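Local structure of amidohydrolase (3OOQ) at residues V60-H65 / K342-E347; A255-K260 / L283-M288; I249-E254 / A302-H307; T51-F56 / V374-Y379; K191-A196 / K209-E214. The protein probably hydrolyses amide or related C-N bonds, perhaps those of allantoin or a similar cyclic compound. One frame throughout, in Å; residues are numbered along the deposited sequence.

Contact 1: V60-H65 / K342-E347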
# COMPACT_ATOMS: atom_id res chain seq x y z
N VAL F 60 -5.81 -3.58 -46.97
CA VAL F 60 -6.89 -3.43 -46.02
C VAL F 60 -6.54 -4.29 -44.82
O VAL F 60 -6.45 -5.51 -44.93
CB VAL F 60 -8.25 -3.88 -46.64
CG1 VAL F 60 -9.39 -3.69 -45.66
CG2 VAL F 60 -8.53 -3.14 -47.97
N ASP F 61 -6.30 -3.65 -43.68
CA ASP F 61 -6.02 -4.41 -42.48
C ASP F 61 -7.27 -4.56 -41.64
O ASP F 61 -7.80 -3.57 -41.12
CB ASP F 61 -4.91 -3.76 -41.65
CG ASP F 61 -4.29 -4.73 -40.66
OD1 ASP F 61 -5.04 -5.40 -39.93
OD2 ASP F 61 -3.06 -4.84 -40.62
N ALA F 62 -7.73 -5.79 -41.51
CA ALA F 62 -8.99 -6.04 -40.83
C ALA F 62 -8.97 -5.87 -39.28
O ALA F 62 -10.00 -5.95 -38.65
CB ALA F 62 -9.52 -7.40 -41.20
N HIS F 63 -7.81 -5.61 -38.68
CA HIS F 63 -7.72 -5.49 -37.21
C HIS F 63 -6.50 -4.68 -36.83
O HIS F 63 -5.37 -5.15 -36.93
CB HIS F 63 -7.67 -6.88 -36.56
CG HIS F 63 -7.78 -6.85 -35.06
ND1 HIS F 63 -6.77 -6.36 -34.25
CD2 HIS F 63 -8.77 -7.24 -34.23
CE1 HIS F 63 -7.13 -6.47 -32.98
NE2 HIS F 63 -8.34 -7.00 -32.94
N SER F 64 -6.72 -3.45 -36.36
CA SER F 64 -5.61 -2.54 -36.13
C SER F 64 -5.81 -1.61 -34.94
O SER F 64 -6.95 -1.26 -34.60
CB SER F 64 -5.40 -1.66 -37.38
OG SER F 64 -4.11 -1.09 -37.37
N HIS F 65 -4.71 -1.17 -34.36
CA HIS F 65 -4.77 -0.13 -33.35
C HIS F 65 -4.05 1.15 -33.78
O HIS F 65 -3.82 2.03 -32.97
CB HIS F 65 -4.28 -0.65 -32.00
CG HIS F 65 -4.82 -2.01 -31.66
ND1 HIS F 65 -6.16 -2.23 -31.38
CD2 HIS F 65 -4.22 -3.22 -31.60
CE1 HIS F 65 -6.35 -3.51 -31.13
NE2 HIS F 65 -5.20 -4.14 -31.26
N LYS F 342 -14.06 -8.42 -47.41
CA LYS F 342 -15.24 -9.29 -47.33
C LYS F 342 -15.60 -9.54 -45.85
O LYS F 342 -16.76 -9.42 -45.46
CB LYS F 342 -14.97 -10.59 -48.12
CG LYS F 342 -15.95 -11.74 -47.92
CD LYS F 342 -17.05 -11.73 -48.96
CE LYS F 342 -18.07 -12.86 -48.76
NZ LYS F 342 -17.66 -14.05 -49.56
N ILE F 343 -14.59 -9.82 -45.02
CA ILE F 343 -14.79 -9.99 -43.57
C ILE F 343 -15.41 -8.74 -42.93
O ILE F 343 -16.23 -8.84 -42.01
CB ILE F 343 -13.47 -10.42 -42.87
CG1 ILE F 343 -13.09 -11.84 -43.33
CG2 ILE F 343 -13.61 -10.34 -41.34
CD1 ILE F 343 -11.65 -12.26 -43.05
N LEU F 344 -15.07 -7.58 -43.48
CA LEU F 344 -15.62 -6.31 -43.01
C LEU F 344 -16.98 -5.93 -43.59
O LEU F 344 -17.55 -4.90 -43.21
CB LEU F 344 -14.59 -5.19 -43.26
CG LEU F 344 -13.23 -5.32 -42.56
CD1 LEU F 344 -12.19 -4.26 -43.02
CD2 LEU F 344 -13.40 -5.28 -41.05
N GLY F 345 -17.52 -6.75 -44.50
CA GLY F 345 -18.78 -6.44 -45.18
C GLY F 345 -18.68 -5.33 -46.21
O GLY F 345 -19.66 -4.65 -46.51
N LEU F 346 -17.49 -5.16 -46.80
CA LEU F 346 -17.19 -4.01 -47.64
C LEU F 346 -16.52 -4.35 -48.99
O LEU F 346 -15.93 -3.48 -49.64
CB LEU F 346 -16.28 -3.03 -46.85
CG LEU F 346 -16.94 -2.30 -45.67
CD1 LEU F 346 -15.88 -1.62 -44.80
CD2 LEU F 346 -18.01 -1.30 -46.14
N GLU F 347 -16.61 -5.61 -49.41
CA GLU F 347 -16.03 -6.03 -50.70
C GLU F 347 -16.72 -5.41 -51.93
O GLU F 347 -16.22 -5.54 -53.04
CB GLU F 347 -15.98 -7.57 -50.82
CG GLU F 347 -17.31 -8.23 -51.19
CD GLU F 347 -18.21 -8.49 -49.98
OE1 GLU F 347 -18.07 -7.80 -48.94
OE2 GLU F 347 -19.08 -9.39 -50.09
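Val60 and Leu344 meet through single methyl groups, CG1 of the valine lying 3.9 Å from CD1 of the leucine as the two side chains slide past each other in opposite directions. The valine offers that methyl because it stands anti to the backbone N (chi1 -178°). The second leucine branch, CD2, turns to the corner residue instead, 4.2 Å from the carbonyl oxygen of Ala62 and 4.4 Å from its CB, so one forked side chain serves both residues. Leu344 directly precedes Gly345, whose positive phi ends helix 338-343 in a Schellman motif, and it points from the end of the helix to strand 54-64, a core strand of the TIM-barrel-like amidohydrolase fold. The strand bends at Ala62 and His63, where Asp61 OD1 accepts from the backbone N of His63 at 3.0 Å with its anti lone pair, closing an Asx turn. Pro340 packs on Val60 and Ala62 as well, while Met116 and Val131 pack against Leu344.

Contact 2: A255-K260 / L283-M288; sequences AYKISK and LKDLTM
The Tyr256 ring carries CG of Lys257 over one face, 3.6 Å above the plane and offset toward the rim, while the carbonyl oxygen of Asp285 lies at its edge, near the ring plane. There Tyr256 OH donates to Asp285 O at 3.2 Å, approaching in the carbonyl plane on a lone pair. CG2 of Thr287 comes obliquely to the ring, 3.9 Å from Tyr256 CE2. The carboxylate of Asp285 is turned 55° from the ring, and Lys257 NZ donates to its OD2 at 2.7 Å on the anti lone pair, a salt bridge. Beyond CG the lysine runs extended, which carries its ammonium past the tyrosine to the acid. A phenylalanine in place of Tyr256 would probably leave Asp285 O without this donor and tie the turn 283-286 less firmly to the short 3-10 segment 255-257. Lys257 NZ also pairs with Glu254, so this surface salt bridge belongs to a polar network whose hydrogen bond to Gln100 of a second subunit crosses the interface.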
# COMPACT_ATOMS: atom_id res chain seq x y z
N ALA F 255 -6.06 -21.87 -34.64
CA ALA F 255 -7.20 -22.18 -35.52
C ALA F 255 -6.89 -23.37 -36.44
O ALA F 255 -7.79 -24.15 -36.79
CB ALA F 255 -7.63 -20.95 -36.35
N TYR F 256 -5.61 -23.53 -36.80
CA TYR F 256 -5.20 -24.61 -37.67
C TYR F 256 -5.46 -25.99 -37.06
O TYR F 256 -5.63 -26.98 -37.79
CB TYR F 256 -3.74 -24.44 -38.10
CG TYR F 256 -2.70 -24.70 -37.02
CD1 TYR F 256 -2.24 -26.00 -36.75
CD2 TYR F 256 -2.15 -23.64 -36.29
CE1 TYR F 256 -1.28 -26.23 -35.76
CE2 TYR F 256 -1.18 -23.87 -35.30
CZ TYR F 256 -0.76 -25.16 -35.04
OH TYR F 256 0.21 -25.37 -34.07
N LYS F 257 -5.50 -26.07 -35.73
CA LYS F 257 -5.79 -27.33 -35.07
C LYS F 257 -7.26 -27.70 -35.20
O LYS F 257 -7.63 -28.85 -35.05
CB LYS F 257 -5.36 -27.29 -33.60
CG LYS F 257 -3.89 -26.95 -33.39
CD LYS F 257 -3.53 -26.87 -31.91
CE LYS F 257 -2.03 -26.74 -31.75
NZ LYS F 257 -1.62 -26.59 -30.32
N ILE F 258 -8.12 -26.73 -35.49
CA ILE F 258 -9.56 -27.01 -35.57
C ILE F 258 -10.15 -26.44 -36.85
O ILE F 258 -11.32 -26.04 -36.89
CB ILE F 258 -10.30 -26.44 -34.33
CG1 ILE F 258 -10.01 -24.95 -34.18
CG2 ILE F 258 -9.88 -27.22 -33.06
CD1 ILE F 258 -10.97 -24.19 -33.27
N SER F 259 -9.34 -26.43 -37.90
CA SER F 259 -9.71 -25.77 -39.15
C SER F 259 -10.95 -26.37 -39.82
O SER F 259 -11.74 -25.64 -40.43
CB SER F 259 -8.52 -25.75 -40.11
OG SER F 259 -7.93 -27.04 -40.21
N LYS F 260 -11.14 -27.68 -39.70
CA LYS F 260 -12.31 -28.34 -40.29
C LYS F 260 -13.59 -27.76 -39.73
O LYS F 260 -14.50 -27.43 -40.49
CB LYS F 260 -12.26 -29.86 -40.07
CG LYS F 260 -11.57 -30.66 -41.20
CD LYS F 260 -10.16 -30.14 -41.55
CE LYS F 260 -9.24 -31.28 -42.03
NZ LYS F 260 -9.72 -31.88 -43.32
N LEU F 283 0.74 -18.31 -27.16
CA LEU F 283 1.35 -18.13 -28.49
C LEU F 283 2.40 -19.20 -28.82
O LEU F 283 3.03 -19.13 -29.88
CB LEU F 283 1.98 -16.73 -28.61
CG LEU F 283 1.05 -15.53 -28.38
CD1 LEU F 283 1.75 -14.21 -28.70
CD2 LEU F 283 -0.19 -15.66 -29.22
N LYS F 284 2.60 -20.18 -27.95
CA LYS F 284 3.69 -21.16 -28.15
C LYS F 284 3.66 -21.93 -29.49
O LYS F 284 4.71 -22.28 -30.01
CB LYS F 284 3.79 -22.15 -26.98
CG LYS F 284 2.79 -23.29 -27.00
CD LYS F 284 3.06 -24.31 -25.86
CE LYS F 284 2.48 -25.68 -26.20
NZ LYS F 284 2.00 -26.41 -24.98
N ASP F 285 2.46 -22.20 -30.02
CA ASP F 285 2.33 -22.93 -31.29
C ASP F 285 2.01 -22.03 -32.50
O ASP F 285 1.54 -22.52 -33.54
CB ASP F 285 1.28 -24.05 -31.17
CG ASP F 285 1.81 -25.25 -30.39
OD1 ASP F 285 3.03 -25.37 -30.21
OD2 ASP F 285 1.00 -26.08 -29.95
N LEU F 286 2.24 -20.73 -32.37
CA LEU F 286 2.11 -19.82 -33.51
C LEU F 286 3.04 -20.26 -34.63
O LEU F 286 4.19 -20.60 -34.39
CB LEU F 286 2.41 -18.36 -33.08
CG LEU F 286 2.48 -17.19 -34.06
CD1 LEU F 286 2.35 -15.88 -33.29
CD2 LEU F 286 3.81 -17.14 -34.75
N THR F 287 2.52 -20.28 -35.85
CA THR F 287 3.32 -20.63 -37.03
C THR F 287 2.80 -19.89 -38.25
O THR F 287 1.58 -19.71 -38.44
CB THR F 287 3.37 -22.16 -37.30
OG1 THR F 287 4.00 -22.39 -38.58
CG2 THR F 287 1.96 -22.78 -37.30
N MSE F 288 3.74 -19.44 -39.08
CA MSE F 288 3.39 -18.79 -40.32
C MSE F 288 2.76 -19.76 -41.33
O MSE F 288 2.10 -19.34 -42.29
CB MSE F 288 4.62 -18.14 -40.92
CG MSE F 288 4.26 -16.95 -41.75
SE MSE F 288 5.58 -15.62 -41.44
CE MSE F 288 4.47 -14.07 -41.76

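Contact 3: I249-E254 / A302-H307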
# COMPACT_ATOMS: atom_id res chain seq x y z
N ILE F 249 -13.14 -14.56 -35.67
CA ILE F 249 -12.07 -14.87 -34.73
C ILE F 249 -10.85 -14.00 -35.04
O ILE F 249 -10.41 -13.96 -36.20
CB ILE F 249 -11.68 -16.35 -34.83
CG1 ILE F 249 -12.86 -17.27 -34.45
CG2 ILE F 249 -10.46 -16.63 -33.98
CD1 ILE F 249 -13.19 -17.28 -32.93
N GLU F 250 -10.34 -13.29 -34.04
CA GLU F 250 -9.14 -12.47 -34.19
C GLU F 250 -7.91 -13.24 -33.73
O GLU F 250 -7.94 -13.88 -32.67
CB GLU F 250 -9.22 -11.16 -33.39
CG GLU F 250 -10.55 -10.46 -33.38
CD GLU F 250 -11.08 -10.16 -34.78
OE1 GLU F 250 -12.30 -10.33 -34.97
OE2 GLU F 250 -10.28 -9.77 -35.68
N HIS F 251 -6.84 -13.14 -34.51
CA HIS F 251 -5.57 -13.88 -34.31
C HIS F 251 -5.72 -15.38 -34.62
O HIS F 251 -5.08 -15.89 -35.55
CB HIS F 251 -4.96 -13.66 -32.93
CG HIS F 251 -5.01 -12.24 -32.46
ND1 HIS F 251 -4.28 -11.23 -33.05
CD2 HIS F 251 -5.71 -11.65 -31.46
CE1 HIS F 251 -4.53 -10.08 -32.44
NE2 HIS F 251 -5.39 -10.31 -31.46
N GLY F 252 -6.54 -16.08 -33.83
CA GLY F 252 -6.82 -17.50 -34.07
C GLY F 252 -5.55 -18.32 -34.21
O GLY F 252 -5.43 -19.18 -35.08
N THR F 253 -4.60 -18.04 -33.33
CA THR F 253 -3.26 -18.64 -33.37
C THR F 253 -3.29 -20.16 -33.57
O THR F 253 -2.51 -20.68 -34.37
CB THR F 253 -2.48 -18.23 -32.11
OG1 THR F 253 -2.24 -16.82 -32.16
CG2 THR F 253 -1.14 -18.94 -32.02
N GLU F 254 -4.19 -20.86 -32.87
CA GLU F 254 -4.31 -22.31 -32.99
C GLU F 254 -5.50 -22.77 -33.83
O GLU F 254 -5.90 -23.94 -33.74
CB GLU F 254 -4.35 -22.96 -31.60
CG GLU F 254 -3.07 -22.73 -30.81
CD GLU F 254 -2.97 -23.60 -29.57
OE1 GLU F 254 -4.00 -24.17 -29.13
OE2 GLU F 254 -1.84 -23.73 -29.06
N ALA F 302 -8.06 -13.29 -43.32
CA ALA F 302 -7.34 -12.07 -43.65
C ALA F 302 -6.09 -12.04 -42.80
O ALA F 302 -6.00 -12.73 -41.76
CB ALA F 302 -8.17 -10.82 -43.37
N LEU F 303 -5.12 -11.25 -43.23
CA LEU F 303 -3.88 -11.08 -42.49
C LEU F 303 -3.78 -9.68 -41.87
O LEU F 303 -3.86 -8.68 -42.59
CB LEU F 303 -2.68 -11.37 -43.39
CG LEU F 303 -1.27 -11.23 -42.79
CD1 LEU F 303 -1.04 -12.18 -41.60
CD2 LEU F 303 -0.23 -11.46 -43.88
N MSE F 304 -3.56 -9.64 -40.55
CA MSE F 304 -3.33 -8.39 -39.81
C MSE F 304 -1.88 -8.23 -39.38
O MSE F 304 -1.17 -9.22 -39.19
CB MSE F 304 -4.23 -8.31 -38.56
CG MSE F 304 -3.82 -9.26 -37.43
SE MSE F 304 -4.64 -8.77 -35.73
CE MSE F 304 -6.14 -10.05 -35.77
N CYS F 305 -1.47 -6.98 -39.19
CA CYS F 305 -0.23 -6.66 -38.49
C CYS F 305 -0.47 -6.57 -36.98
O CYS F 305 0.50 -6.60 -36.20
CB CYS F 305 0.31 -5.31 -38.98
SG CYS F 305 1.02 -5.42 -40.63
N ASP F 306 -1.73 -6.47 -36.58
CA ASP F 306 -2.11 -6.08 -35.21
C ASP F 306 -1.31 -4.85 -34.77
O ASP F 306 -0.85 -4.76 -33.61
CB ASP F 306 -1.86 -7.23 -34.23
CG ASP F 306 -2.60 -7.05 -32.90
OD1 ASP F 306 -3.54 -6.24 -32.82
OD2 ASP F 306 -2.23 -7.74 -31.94
N HIS F 307 -1.16 -3.89 -35.68
CA HIS F 307 -0.38 -2.68 -35.39
C HIS F 307 -0.78 -2.11 -34.03
O HIS F 307 -1.97 -1.92 -33.81
CB HIS F 307 -0.59 -1.66 -36.51
CG HIS F 307 0.13 -0.36 -36.30
ND1 HIS F 307 1.27 -0.03 -37.01
CD2 HIS F 307 -0.13 0.68 -35.49
CE1 HIS F 307 1.68 1.17 -36.63
NE2 HIS F 307 0.84 1.63 -35.71
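His251 and Met304, here a selenomethionine, cross at about a right angle, with SE 4.3 Å from the centroid of the imidazole and 56° off its normal, an oblique sulfur-aromatic type of approach. The Met304 chain bends at chi3 (98°), bringing CE back to within 3.4 Å of His251 N and 3.5 Å of its ND1; the same methyl touches CB of Glu250 at 4.0 Å. Asp306 also crosses the histidine at a right angle. Its carboxylate, with CG at the ring edge and in plane, is turned 58° from the imidazole, and OD2 lies 3.3 Å from CE1 of His251. The hydrogen bond between ND1 and Gly272 O probably helps to set the ring's rotation, while Glu250 is engaged by Arg224. His63, His226 and His228 pack round the same imidazole, a histidine-rich setting consistent with the metal centre of amidohydrolases. The contact thus joins the chain beyond strand 247-249 to that beyond strand 301-303, with strand 54-64 against Met304 and helix 315-321 behind Leu303 and Cys305.

Contact 4: T51-F56 / V374-Y379; sequences TGKFLF and VVERVY
Lys53 and Glu376 join through their charged ends, NZ donating to OE2 at 2.8 Å on the syn lone pair of the carboxylate, a salt bridge. The tight part of the contact is confined to these chain ends: the other oxygen, OE1, also lies near, 3.3 Å from Lys53 CE, and the two side chains cross at about a right angle. The lysine is bent at chi2 (-67°), which turns its outer chain toward the acid, whereas Glu376 is extended beyond CG. Strand 361-364 lies between the two backbones, pairing antiparallel with both strand 54-64 and strand 375-380, and a classic beta bulge sets Glu376 and Arg377 both opposite its Val363. An alanine at Lys53 would probably leave the Glu376 carboxylate without its charged mate. Away from the ion pair the contact is loose: it lies at the surface, both residues are partly exposed, and the backbones stand off, with Lys53 CA and Glu376 CA 9.0 Å apart. Farther along, Arg377 NH1 gives a 2.8 Å bond to Tyr379 OH, in the guanidinium plane.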
# COMPACT_ATOMS: atom_id res chain seq x y z
N THR F 51 3.97 3.34 -67.18
CA THR F 51 4.88 2.39 -67.84
C THR F 51 6.00 1.97 -66.88
O THR F 51 6.68 2.82 -66.30
CB THR F 51 5.53 3.03 -69.10
OG1 THR F 51 4.49 3.42 -70.01
CG2 THR F 51 6.47 2.03 -69.80
N GLY F 52 6.17 0.66 -66.70
CA GLY F 52 7.21 0.16 -65.80
C GLY F 52 6.80 0.04 -64.33
O GLY F 52 7.54 -0.52 -63.52
N LYS F 53 5.60 0.54 -64.00
CA LYS F 53 5.09 0.55 -62.62
C LYS F 53 4.01 -0.52 -62.42
O LYS F 53 3.56 -1.15 -63.37
CB LYS F 53 4.52 1.94 -62.28
CG LYS F 53 5.37 3.14 -62.70
CD LYS F 53 6.67 3.20 -61.92
CE LYS F 53 7.63 4.29 -62.42
NZ LYS F 53 8.88 4.18 -61.63
N PHE F 54 3.60 -0.71 -61.16
CA PHE F 54 2.58 -1.69 -60.78
C PHE F 54 1.47 -0.96 -60.05
O PHE F 54 1.74 -0.13 -59.19
CB PHE F 54 3.18 -2.77 -59.86
CG PHE F 54 4.18 -3.66 -60.54
CD1 PHE F 54 5.32 -3.13 -61.14
CD2 PHE F 54 4.00 -5.03 -60.55
CE1 PHE F 54 6.26 -3.97 -61.78
CE2 PHE F 54 4.92 -5.88 -61.19
CZ PHE F 54 6.04 -5.35 -61.80
N LEU F 55 0.23 -1.26 -60.41
CA LEU F 55 -0.92 -0.61 -59.81
C LEU F 55 -1.71 -1.62 -59.01
O LEU F 55 -2.21 -2.61 -59.57
CB LEU F 55 -1.80 0.05 -60.87
CG LEU F 55 -2.90 1.00 -60.40
CD1 LEU F 55 -2.34 2.20 -59.66
CD2 LEU F 55 -3.73 1.46 -61.59
N PHE F 56 -1.83 -1.38 -57.70
CA PHE F 56 -2.49 -2.30 -56.79
C PHE F 56 -3.67 -1.61 -56.14
O PHE F 56 -3.70 -0.38 -56.11
CB PHE F 56 -1.49 -2.78 -55.73
CG PHE F 56 -0.67 -3.96 -56.17
CD1 PHE F 56 0.35 -3.81 -57.11
CD2 PHE F 56 -0.92 -5.23 -55.66
CE1 PHE F 56 1.10 -4.89 -57.52
CE2 PHE F 56 -0.16 -6.33 -56.06
CZ PHE F 56 0.85 -6.16 -57.00
N VAL F 374 9.11 0.18 -53.95
CA VAL F 374 8.66 1.29 -53.11
C VAL F 374 7.34 1.85 -53.61
O VAL F 374 7.03 1.76 -54.80
CB VAL F 374 9.71 2.46 -53.04
CG1 VAL F 374 11.09 1.94 -52.57
CG2 VAL F 374 9.82 3.18 -54.36
N VAL F 375 6.58 2.43 -52.69
CA VAL F 375 5.35 3.12 -53.04
C VAL F 375 5.67 4.49 -53.62
O VAL F 375 6.29 5.32 -52.97
CB VAL F 375 4.44 3.27 -51.81
CG1 VAL F 375 3.27 4.22 -52.11
CG2 VAL F 375 3.94 1.91 -51.36
N GLU F 376 5.22 4.73 -54.85
CA GLU F 376 5.43 6.03 -55.48
C GLU F 376 4.28 6.99 -55.23
O GLU F 376 4.51 8.18 -55.07
CB GLU F 376 5.72 5.87 -56.97
CG GLU F 376 6.98 5.01 -57.20
CD GLU F 376 7.45 4.98 -58.64
OE1 GLU F 376 6.74 5.52 -59.51
OE2 GLU F 376 8.55 4.40 -58.88
N ARG F 377 3.06 6.48 -55.20
CA ARG F 377 1.87 7.31 -55.02
C ARG F 377 0.74 6.51 -54.45
O ARG F 377 0.67 5.31 -54.69
CB ARG F 377 1.37 7.86 -56.37
CG ARG F 377 2.21 8.96 -56.97
CD ARG F 377 1.46 9.57 -58.12
NE ARG F 377 2.30 10.39 -58.98
CZ ARG F 377 1.85 11.02 -60.06
NH1 ARG F 377 0.58 10.92 -60.41
NH2 ARG F 377 2.69 11.75 -60.79
N VAL F 378 -0.16 7.18 -53.73
CA VAL F 378 -1.37 6.54 -53.19
C VAL F 378 -2.54 7.47 -53.42
O VAL F 378 -2.45 8.68 -53.14
CB VAL F 378 -1.27 6.23 -51.67
CG1 VAL F 378 -2.55 5.50 -51.16
CG2 VAL F 378 -0.03 5.39 -51.36
N TYR F 379 -3.62 6.91 -53.96
CA TYR F 379 -4.88 7.61 -54.12
C TYR F 379 -5.87 6.91 -53.23
O TYR F 379 -5.81 5.69 -53.07
CB TYR F 379 -5.36 7.53 -55.57
CG TYR F 379 -4.43 8.21 -56.58
CD1 TYR F 379 -3.28 7.56 -57.04
CD2 TYR F 379 -4.71 9.48 -57.07
CE1 TYR F 379 -2.42 8.18 -57.96
CE2 TYR F 379 -3.86 10.11 -58.00
CZ TYR F 379 -2.73 9.44 -58.44
OH TYR F 379 -1.89 10.02 -59.35

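Contact 5: K191-A196 / K209-E214; sequences KKKELA and KMEVGE
Lys193 NZ is gripped by two carboxylates of the facing helix, donating to Glu214 OE1 at 2.6 Å and to Glu211 OE1 at 3.0 Å. The two acids receive it differently. Glu214 comes from the opposite direction and uses its syn lone pair, whereas Glu211 is met on the syn side but 26° out of the carboxylate plane, its side chain crossing that of the lysine obliquely. This salt-bridge network ties helix 172-198 to helix 208-217, two helices joined by a short connection; the acids stand three residues apart, so that about one turn of helix presents both to the same ammonium. Their side chains reach it by unlike routes: Glu214 has CG anti to the backbone N (chi1 174°) and runs extended, while Glu211 bends at chi2 (-74°). In the second shell, Tyr189 OH is hydrogen-bonded to Glu211 OE1, and Arg218 NE forms a salt bridge with Glu214 OE2, which probably helps to hold each carboxylate in its orientation. Phe203 packs against the lysine chain.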
# COMPACT_ATOMS: atom_id res chain seq x y z
N LYS F 191 -36.32 -7.62 -24.10
CA LYS F 191 -37.65 -8.04 -23.68
C LYS F 191 -38.38 -6.89 -22.97
O LYS F 191 -39.59 -6.74 -23.15
CB LYS F 191 -37.60 -9.27 -22.78
CG LYS F 191 -37.03 -10.49 -23.50
CD LYS F 191 -36.80 -11.66 -22.57
CE LYS F 191 -36.12 -12.77 -23.32
NZ LYS F 191 -35.75 -13.88 -22.40
N LYS F 192 -37.65 -6.08 -22.21
CA LYS F 192 -38.24 -4.89 -21.60
C LYS F 192 -38.73 -3.91 -22.67
O LYS F 192 -39.81 -3.34 -22.53
CB LYS F 192 -37.27 -4.20 -20.65
CG LYS F 192 -37.06 -4.94 -19.34
CD LYS F 192 -36.02 -4.23 -18.49
CE LYS F 192 -35.53 -5.10 -17.34
NZ LYS F 192 -34.19 -4.61 -16.86
N LYS F 193 -37.94 -3.74 -23.73
CA LYS F 193 -38.31 -2.86 -24.85
C LYS F 193 -39.53 -3.36 -25.59
O LYS F 193 -40.38 -2.56 -26.00
CB LYS F 193 -37.17 -2.77 -25.85
CG LYS F 193 -36.15 -1.70 -25.54
CD LYS F 193 -34.97 -1.93 -26.43
CE LYS F 193 -34.33 -0.65 -26.83
NZ LYS F 193 -33.57 -0.87 -28.08
N GLU F 194 -39.62 -4.67 -25.77
CA GLU F 194 -40.77 -5.25 -26.45
C GLU F 194 -42.01 -5.18 -25.55
O GLU F 194 -43.10 -4.90 -26.03
CB GLU F 194 -40.45 -6.67 -26.97
CG GLU F 194 -39.62 -6.66 -28.30
CD GLU F 194 -38.89 -7.98 -28.63
OE1 GLU F 194 -37.72 -7.92 -29.11
OE2 GLU F 194 -39.47 -9.08 -28.42
N LEU F 195 -41.83 -5.36 -24.24
CA LEU F 195 -42.93 -5.20 -23.28
C LEU F 195 -43.43 -3.76 -23.21
O LEU F 195 -44.59 -3.52 -22.88
CB LEU F 195 -42.52 -5.72 -21.88
CG LEU F 195 -43.48 -5.63 -20.67
CD1 LEU F 195 -44.74 -6.44 -20.89
CD2 LEU F 195 -42.79 -6.07 -19.39
N ALA F 196 -42.56 -2.80 -23.52
CA ALA F 196 -42.94 -1.39 -23.61
C ALA F 196 -43.59 -1.06 -24.96
O ALA F 196 -44.59 -0.34 -25.01
CB ALA F 196 -41.74 -0.49 -23.38
N LYS F 209 -24.61 0.69 -23.17
CA LYS F 209 -23.95 -0.63 -23.18
C LYS F 209 -24.87 -1.72 -23.72
O LYS F 209 -24.43 -2.61 -24.45
CB LYS F 209 -23.48 -1.01 -21.77
CG LYS F 209 -22.37 -0.16 -21.16
CD LYS F 209 -22.01 -0.75 -19.77
CE LYS F 209 -20.83 -0.07 -19.08
NZ LYS F 209 -20.28 -1.01 -18.01
N MSE F 210 -26.15 -1.66 -23.35
CA MSE F 210 -27.14 -2.61 -23.82
C MSE F 210 -27.47 -2.42 -25.29
O MSE F 210 -27.72 -3.40 -26.01
CB MSE F 210 -28.44 -2.50 -23.01
CG MSE F 210 -28.35 -2.82 -21.53
SE MSE F 210 -27.87 -4.69 -21.16
CE MSE F 210 -25.99 -4.42 -20.91
N GLU F 211 -27.48 -1.17 -25.75
CA GLU F 211 -27.80 -0.85 -27.15
C GLU F 211 -26.84 -1.53 -28.14
O GLU F 211 -27.29 -2.08 -29.13
CB GLU F 211 -27.88 0.67 -27.39
CG GLU F 211 -29.13 1.31 -26.78
CD GLU F 211 -30.40 1.01 -27.58
OE1 GLU F 211 -31.50 0.94 -27.00
OE2 GLU F 211 -30.31 0.83 -28.80
N VAL F 212 -25.54 -1.51 -27.87
CA VAL F 212 -24.56 -2.18 -28.75
C VAL F 212 -24.72 -3.69 -28.72
O VAL F 212 -24.52 -4.35 -29.74
CB VAL F 212 -23.07 -1.95 -28.33
CG1 VAL F 212 -22.18 -1.98 -29.57
CG2 VAL F 212 -22.90 -0.67 -27.58
N GLY F 213 -25.02 -4.23 -27.53
CA GLY F 213 -25.23 -5.68 -27.39
C GLY F 213 -26.40 -6.11 -28.24
O GLY F 213 -26.37 -7.16 -28.90
N GLU F 214 -27.45 -5.29 -28.24
CA GLU F 214 -28.65 -5.55 -29.04
C GLU F 214 -28.29 -5.56 -30.54
O GLU F 214 -28.77 -6.43 -31.30
CB GLU F 214 -29.75 -4.53 -28.73
CG GLU F 214 -30.99 -4.65 -29.63
CD GLU F 214 -32.13 -3.71 -29.25
OE1 GLU F 214 -31.97 -2.85 -28.35
OE2 GLU F 214 -33.19 -3.84 -29.87

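Overall arrangement
Contacts 1 and 3 lie in the core, their centres 11 Å apart, and touch directly: His65 N meets His307 O, and Asp61 OD2 meets the backbone N of Cys305. Both work through apolar or selenium contacts, although contact 3 adds polar side chains. Contacts 2 and 4 are surface contacts and contact 5 is partly buried; all three rely on lysine-to-acid salt bridges. Contact 2 adjoins contact 3, where Thr253 and Glu254 pack on residues of 283-288. Contacts 1 and 4 share strand 54-64, one at its buried end and one at its start. Contacts 4 and 5 stand about 49 Å apart between centres, on opposite sides of the chain's centre.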